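Local structure of projannalysin (Methanocaldococcus jannaschii, 4JIX) at residues 30-35 against 49-54; 39-44 against 70-75. The protein is the zymogen of jannalysin, a minimal soluble zinc metallopeptidase of the gluzincin type, and probably hydrolyses peptide bonds once activated. The protein carries 1 engineered substitution. All coordinates share one frame; numbering follows the deposited sequence.

Interaction 1 of 2, residues 30-35 against 49-54. With SO4 (sulfate ion), chain E; SO4 (sulfate ion), chain F.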
loop_
_atom_site.group_PDB
_atom_site.type_symbol
_atom_site.label_atom_id
_atom_site.label_comp_id
_atom_site.label_asym_id
_atom_site.label_seq_id
_atom_site.Cartn_x
_atom_site.Cartn_y
_atom_site.Cartn_z
ATOM N N ASN A 30 13.734 5.413 18.472
ATOM C CA ASN A 30 13.400 6.769 18.073
ATOM C C ASN A 30 12.227 6.672 17.121
ATOM O O ASN A 30 12.158 5.720 16.344
ATOM C CB ASN A 30 14.604 7.462 17.415
ATOM C CG ASN A 30 15.778 7.567 18.347
ATOM O OD1 ASN A 30 15.713 8.226 19.388
ATOM N ND2 ASN A 30 16.860 6.873 18.018
ATOM N N ILE A 31 11.289 7.616 17.198
ATOM C CA ILE A 31 10.135 7.654 16.296
ATOM C C ILE A 31 10.229 8.937 15.480
ATOM O O ILE A 31 10.283 10.024 16.057
ATOM C CB ILE A 31 8.772 7.541 17.037
ATOM C CG1 ILE A 31 8.729 6.325 17.984
ATOM C CG2 ILE A 31 7.601 7.522 16.030
ATOM C CD1 ILE A 31 7.694 6.440 19.080
ATOM N N GLU A 32 10.273 8.808 14.146
ATOM C CA GLU A 32 10.339 9.953 13.237
ATOM C C GLU A 32 9.127 9.947 12.314
ATOM O O GLU A 32 8.966 9.020 11.523
ATOM C CB GLU A 32 11.633 9.935 12.402
ATOM C CG GLU A 32 12.864 10.470 13.097
ATOM C CD GLU A 32 14.073 10.641 12.193
ATOM O OE1 GLU A 32 13.945 10.453 10.961
ATOM O OE2 GLU A 32 15.155 10.975 12.724
ATOM N N ILE A 33 8.264 10.954 12.444
ATOM C CA ILE A 33 7.082 11.108 11.603
ATOM C C ILE A 33 7.399 12.270 10.665
ATOM O O ILE A 33 7.443 13.426 11.091
ATOM C CB ILE A 33 5.772 11.279 12.426
ATOM C CG1 ILE A 33 5.526 10.040 13.317
ATOM C CG2 ILE A 33 4.564 11.519 11.510
ATOM C CD1 ILE A 33 5.335 10.353 14.701
ATOM N N LYS A 34 7.697 11.947 9.405
ATOM C CA LYS A 34 8.096 12.957 8.430
ATOM C C LYS A 34 7.582 12.621 7.020
ATOM O O LYS A 34 7.243 11.460 6.763
ATOM C CB LYS A 34 9.638 13.108 8.426
ATOM C CG LYS A 34 10.409 11.852 8.015
ATOM C CD LYS A 34 11.899 12.129 7.822
ATOM C CE LYS A 34 12.559 11.103 6.928
ATOM N NZ LYS A 34 12.203 11.301 5.493
ATOM N N PRO A 35 7.515 13.607 6.082
ATOM C CA PRO A 35 7.123 13.256 4.711
ATOM C C PRO A 35 8.187 12.323 4.139
ATOM O O PRO A 35 9.376 12.545 4.348
ATOM C CB PRO A 35 7.061 14.614 3.988
ATOM C CG PRO A 35 7.107 15.658 5.069
ATOM C CD PRO A 35 7.883 15.035 6.180
ATOM N N THR A 49 15.660 3.622 14.649
ATOM C CA THR A 49 14.654 4.630 14.343
ATOM C C THR A 49 13.528 4.043 13.522
ATOM O O THR A 49 13.751 3.526 12.420
ATOM C CB THR A 49 15.309 5.821 13.618
ATOM O OG1 THR A 49 16.298 6.387 14.471
ATOM C CG2 THR A 49 14.316 6.893 13.206
ATOM N N LEU A 50 12.310 4.168 14.044
ATOM C CA LEU A 50 11.106 3.789 13.326
ATOM C C LEU A 50 10.688 5.038 12.559
ATOM O O LEU A 50 10.482 6.085 13.188
ATOM C CB LEU A 50 10.011 3.306 14.317
ATOM C CG LEU A 50 8.594 3.071 13.751
ATOM C CD1 LEU A 50 8.557 1.861 12.837
ATOM C CD2 LEU A 50 7.589 2.862 14.870
ATOM N N ARG A 51 10.659 4.973 11.215
ATOM C CA ARG A 51 10.258 6.126 10.398
ATOM C C ARG A 51 8.866 5.892 9.842
ATOM O O ARG A 51 8.592 4.818 9.310
ATOM C CB ARG A 51 11.259 6.419 9.265
ATOM C CG ARG A 51 12.580 6.946 9.793
ATOM C CD ARG A 51 13.477 7.555 8.729
ATOM N NE ARG A 51 14.606 8.264 9.345
ATOM C CZ ARG A 51 15.751 7.690 9.712
ATOM N NH1 ARG A 51 15.950 6.393 9.506
ATOM N NH2 ARG A 51 16.708 8.413 10.282
ATOM N N LEU A 52 7.975 6.873 10.020
ATOM C CA LEU A 52 6.589 6.760 9.556
ATOM C C LEU A 52 6.234 7.945 8.686
ATOM O O LEU A 52 6.553 9.083 9.041
ATOM C CB LEU A 52 5.605 6.656 10.743
ATOM C CG LEU A 52 5.807 5.481 11.723
ATOM C CD1 LEU A 52 4.969 5.674 12.974
ATOM C CD2 LEU A 52 5.474 4.135 11.074
ATOM N N ASN A 53 5.586 7.680 7.545
ATOM C CA ASN A 53 5.177 8.723 6.617
ATOM C C ASN A 53 4.101 9.594 7.274
ATOM O O ASN A 53 3.075 9.084 7.735
ATOM C CB ASN A 53 4.692 8.104 5.316
ATOM C CG ASN A 53 4.167 9.088 4.311
ATOM O OD1 ASN A 53 3.124 9.726 4.505
ATOM N ND2 ASN A 53 4.843 9.170 3.190
ATOM N N LYS A 54 4.349 10.908 7.302
ATOM C CA LYS A 54 3.491 11.919 7.928
ATOM C C LYS A 54 2.031 11.887 7.435
ATOM O O LYS A 54 1.130 11.904 8.271
ATOM C CB LYS A 54 4.088 13.325 7.746
ATOM C CG LYS A 54 3.408 14.387 8.612
ATOM C CD LYS A 54 4.214 15.671 8.672
ATOM C CE LYS A 54 3.548 16.724 9.523
ATOM N NZ LYS A 54 2.432 17.391 8.804
HETATM S S SO4 E . 19.682 6.181 9.461
HETATM O O1 SO4 E . 18.772 6.373 10.591
HETATM O O2 SO4 E . 20.373 4.899 9.591
HETATM O O3 SO4 E . 18.916 6.189 8.219
HETATM O O4 SO4 E . 20.660 7.270 9.424
HETATM S S SO4 F . 12.368 9.599 1.747
HETATM O O1 SO4 F . 12.679 9.894 3.144
HETATM O O2 SO4 F . 11.463 8.450 1.680
HETATM O O3 SO4 F . 13.593 9.273 1.012
HETATM O O4 SO4 F . 11.746 10.778 1.147
HETATM O O HOH W 1 17.236 9.209 14.430
#
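Two parallel neighbours of a small mixed sheet, strands 30-34 and 49-53, meet in register from Asn30 beside Thr49 to Ile33 beside Leu52. Even-numbered residues of strand 30-34 grip its partner: Asn30 O receives Leu50 N at 2.8 Å, Glu32 N gives to Leu50 O, Glu32 O takes Leu52 N, and Lys34 N gives to Leu52 O. At the end of the ladder Lys34 O accepts the N of Lys54, which opens helix 54-59.

On one face, Ile31 CG2 nears Leu52 CD1 at 4.4 Å, and Ile33 CG1 lies against Leu52 CB; isoleucine and leucine suit this face, where helix 12-22 packs on Ile31, Ile33 and Leu52, and Ile69 of helix 62-78 on Leu50 and Leu52. On the other, Glu32 and Arg51 run side by side in a salt bridge, Arg51 NE to Glu32 OE1 at 2.8 Å. The bond is bent (138°), NE approaching from above the carboxylate plane, the flat groups 78° apart. Thr49 CG2 sits 3.9 Å above the centre of the guanidinium, whose NH1 and NH2 both hold O1 of a sulfate, probably from the crystallisation liquor, at the edge. The Arg51 chain, extended from CG to NE, leans back toward Thr49 and brings NE to the Glu32 carboxylate. Were Arg51 replaced by an alanine, the Glu32 carboxylate would probably lose its countercharge and the sulfate two of its donors. A water bridges Glu32 OE2 and Thr49 OG1, which also bonds Thr47 OG1. This small mixed sheet sets its apolar face against the active-site helix, as in the gluzincin catalytic domain.

Interaction 2 of 2, residues 39-44 against 70-75. With ZN (zinc ion), chain C; SO4 (sulfate ion), chain E.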
loop_
_atom_site.group_PDB
_atom_site.type_symbol
_atom_site.label_atom_id
_atom_site.label_comp_id
_atom_site.label_asym_id
_atom_site.label_seq_id
_atom_site.Cartn_x
_atom_site.Cartn_y
_atom_site.Cartn_z
ATOM N N LYS A 39 8.809 5.406 0.816
ATOM C CA LYS A 39 8.122 4.397 1.646
ATOM C C LYS A 39 7.035 5.021 2.495
ATOM O O LYS A 39 6.986 6.247 2.659
ATOM C CB LYS A 39 9.125 3.722 2.635
ATOM C CG LYS A 39 10.438 3.183 2.075
ATOM C CD LYS A 39 10.350 1.728 1.709
ATOM C CE LYS A 39 11.523 1.308 0.860
ATOM N NZ LYS A 39 11.254 0.038 0.131
ATOM N N ILE A 40 6.221 4.172 3.133
ATOM C CA ILE A 40 5.254 4.674 4.093
ATOM C C ILE A 40 5.810 4.370 5.513
ATOM O O ILE A 40 5.438 5.039 6.469
ATOM C CB ILE A 40 3.798 4.208 3.853
ATOM C CG1 ILE A 40 3.620 2.700 4.036
ATOM C CG2 ILE A 40 3.305 4.696 2.463
ATOM C CD1 ILE A 40 2.084 2.175 3.895
ATOM N N ALA A 41 6.744 3.401 5.622
ATOM C CA ALA A 41 7.393 3.060 6.888
ATOM C C ALA A 41 8.717 2.341 6.671
ATOM O O ALA A 41 8.900 1.621 5.692
ATOM C CB ALA A 41 6.480 2.205 7.758
ATOM N N SER A 42 9.644 2.534 7.611
ATOM C CA SER A 42 10.947 1.874 7.586
ATOM C C SER A 42 11.490 1.789 9.010
ATOM O O SER A 42 10.974 2.426 9.925
ATOM C CB SER A 42 11.935 2.607 6.674
ATOM O OG SER A 42 12.158 3.921 7.147
ATOM N N PHE A 43 12.517 0.987 9.183
ATOM C CA PHE A 43 13.179 0.832 10.464
ATOM C C PHE A 43 14.658 0.760 10.209
ATOM O O PHE A 43 15.104 -0.060 9.401
ATOM C CB PHE A 43 12.685 -0.408 11.230
ATOM C CG PHE A 43 13.286 -0.468 12.611
ATOM C CD1 PHE A 43 12.736 0.264 13.658
ATOM C CD2 PHE A 43 14.459 -1.183 12.848
ATOM C CE1 PHE A 43 13.329 0.259 14.923
ATOM C CE2 PHE A 43 15.056 -1.176 14.111
ATOM C CZ PHE A 43 14.489 -0.454 15.137
ATOM N N SER A 44 15.428 1.592 10.919
ATOM C CA SER A 44 16.867 1.570 10.782
ATOM C C SER A 44 17.486 0.888 11.993
ATOM O O SER A 44 17.328 1.385 13.098
ATOM C CB SER A 44 17.416 2.986 10.610
ATOM O OG SER A 44 18.817 3.009 10.853
ATOM N N LEU A 70 3.680 -2.856 13.519
ATOM C CA LEU A 70 3.922 -4.250 13.907
ATOM C C LEU A 70 4.923 -4.897 12.949
ATOM O O LEU A 70 5.836 -5.577 13.407
ATOM C CB LEU A 70 2.614 -5.063 13.919
ATOM C CG LEU A 70 2.703 -6.553 14.314
ATOM C CD1 LEU A 70 3.113 -6.753 15.800
ATOM C CD2 LEU A 70 1.382 -7.277 14.027
ATOM N N HIS A 71 4.763 -4.676 11.637
ATOM C CA HIS A 71 5.695 -5.226 10.643
ATOM C C HIS A 71 7.142 -4.785 10.951
ATOM O O HIS A 71 8.033 -5.625 11.031
ATOM C CB HIS A 71 5.313 -4.797 9.202
ATOM C CG HIS A 71 6.203 -5.411 8.153
ATOM N ND1 HIS A 71 5.826 -6.548 7.462
ATOM C CD2 HIS A 71 7.442 -5.045 7.750
ATOM C CE1 HIS A 71 6.827 -6.817 6.632
ATOM N NE2 HIS A 71 7.843 -5.958 6.797
ATOM N N GLU A 72 7.368 -3.477 11.111
ATOM C CA GLU A 72 8.726 -2.962 11.365
ATOM C C GLU A 72 9.326 -3.467 12.671
ATOM O O GLU A 72 10.535 -3.700 12.750
ATOM C CB GLU A 72 8.728 -1.427 11.423
ATOM C CG GLU A 72 8.021 -0.745 10.268
ATOM C CD GLU A 72 8.583 -1.064 8.905
ATOM O OE1 GLU A 72 9.743 -1.522 8.818
ATOM O OE2 GLU A 72 7.833 -0.903 7.920
ATOM N N LEU A 73 8.488 -3.545 13.713
ATOM C CA LEU A 73 8.967 -3.901 15.031
ATOM C C LEU A 73 9.196 -5.403 15.168
ATOM O O LEU A 73 10.055 -5.783 15.959
ATOM C CB LEU A 73 8.070 -3.315 16.138
ATOM C CG LEU A 73 8.098 -1.759 16.234
ATOM C CD1 LEU A 73 7.266 -1.257 17.394
ATOM C CD2 LEU A 73 9.549 -1.205 16.361
ATOM N N ILE A 74 8.531 -6.245 14.349
ATOM C CA ILE A 74 8.828 -7.686 14.329
ATOM C C ILE A 74 10.280 -7.849 13.825
ATOM O O ILE A 74 11.055 -8.558 14.466
ATOM C CB ILE A 74 7.806 -8.529 13.510
ATOM C CG1 ILE A 74 6.456 -8.613 14.267
ATOM C CG2 ILE A 74 8.357 -9.964 13.230
ATOM C CD1 ILE A 74 5.307 -9.117 13.399
ATOM N N HIS A 75 10.664 -7.118 12.745
ATOM C CA HIS A 75 12.038 -7.129 12.223
ATOM C C HIS A 75 13.030 -6.782 13.344
ATOM O O HIS A 75 14.041 -7.459 13.500
ATOM C CB HIS A 75 12.214 -6.114 11.072
ATOM C CG HIS A 75 11.646 -6.547 9.761
ATOM N ND1 HIS A 75 12.098 -7.684 9.118
ATOM C CD2 HIS A 75 10.708 -5.952 8.993
ATOM C CE1 HIS A 75 11.424 -7.747 7.984
ATOM N NE2 HIS A 75 10.575 -6.729 7.866
HETATM ZN ZN ZN C . 9.756 -6.131 5.992
HETATM S S SO4 E . 19.682 6.181 9.461
HETATM O O1 SO4 E . 18.772 6.373 10.591
HETATM O O2 SO4 E . 20.373 4.899 9.591
HETATM O O3 SO4 E . 18.916 6.189 8.219
HETATM O O4 SO4 E . 20.660 7.270 9.424
HETATM O O HOH W 2 8.983 -5.483 4.057
#
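With CG anti to the carbonyl carbon (chi1 -49°) and the chain bent at chi2 (-59°), Glu72 folds its carboxylate from helix 62-78 against strand 41-44, while Phe43, its CG anti to the backbone N, lies beside the same helix. Glu72 OE2 rests 3.4 Å from Ala41 CB, and OE1 faces the backbone between Ser42 and Phe43, 3.7 Å from Ser42 C. No hydrogen bond joins the segments, so the carboxylate is placed by packing here. Ala41 suits its position because a methyl group lets the acid lie close to the strand. Farther along, Phe43 CB meets Glu72 CB at 4.1 Å, and Phe43 CE1 reaches Leu73 CD2 at 4.3 Å, an apolar contact between strand and helix.

Glu72 is the acid of an HExxH sequence. One turn apart on the helix, His71 and His75 direct NE2 to the zinc ion, each at 2.1 Å; a water binds the zinc at 2.2 Å, and His83 is among the further ligands. Glu72 is thus set beside the metal site, consistent with the general base that this motif supplies in related metallopeptidases. Ile112 of the second subunit packs on both His71 and Glu72.

Strand 41-44 and the helix run nearly in the same direction, 18° apart with axes 8.2 Å from each other. Strand 49-53 flanks the strand and touches Glu72 through Leu50, helix 12-22 packs on Leu73, and helix 85-91 meets the helix at Ile74.

Both contacts serve one three-stranded sheet. Interaction 1 joins its outer strand 30-34 to the central 49-53, whereas interaction 2 sets the opposite outer strand, 41-44, against the HExxH helix. The two are linked directly: Arg51 N bonds Ser42 O, and Asn53 N bonds Ile40 O. Interaction 1 is only partly buried, built from a ladder of backbone bonds with a charged face outside; interaction 2 is buried and smaller, resting on van der Waals contact around a carboxylate close to zinc. Arg51 and Ser44 meet the same sulfate, probably from the crystallisation liquor, on the polar side of the sheet.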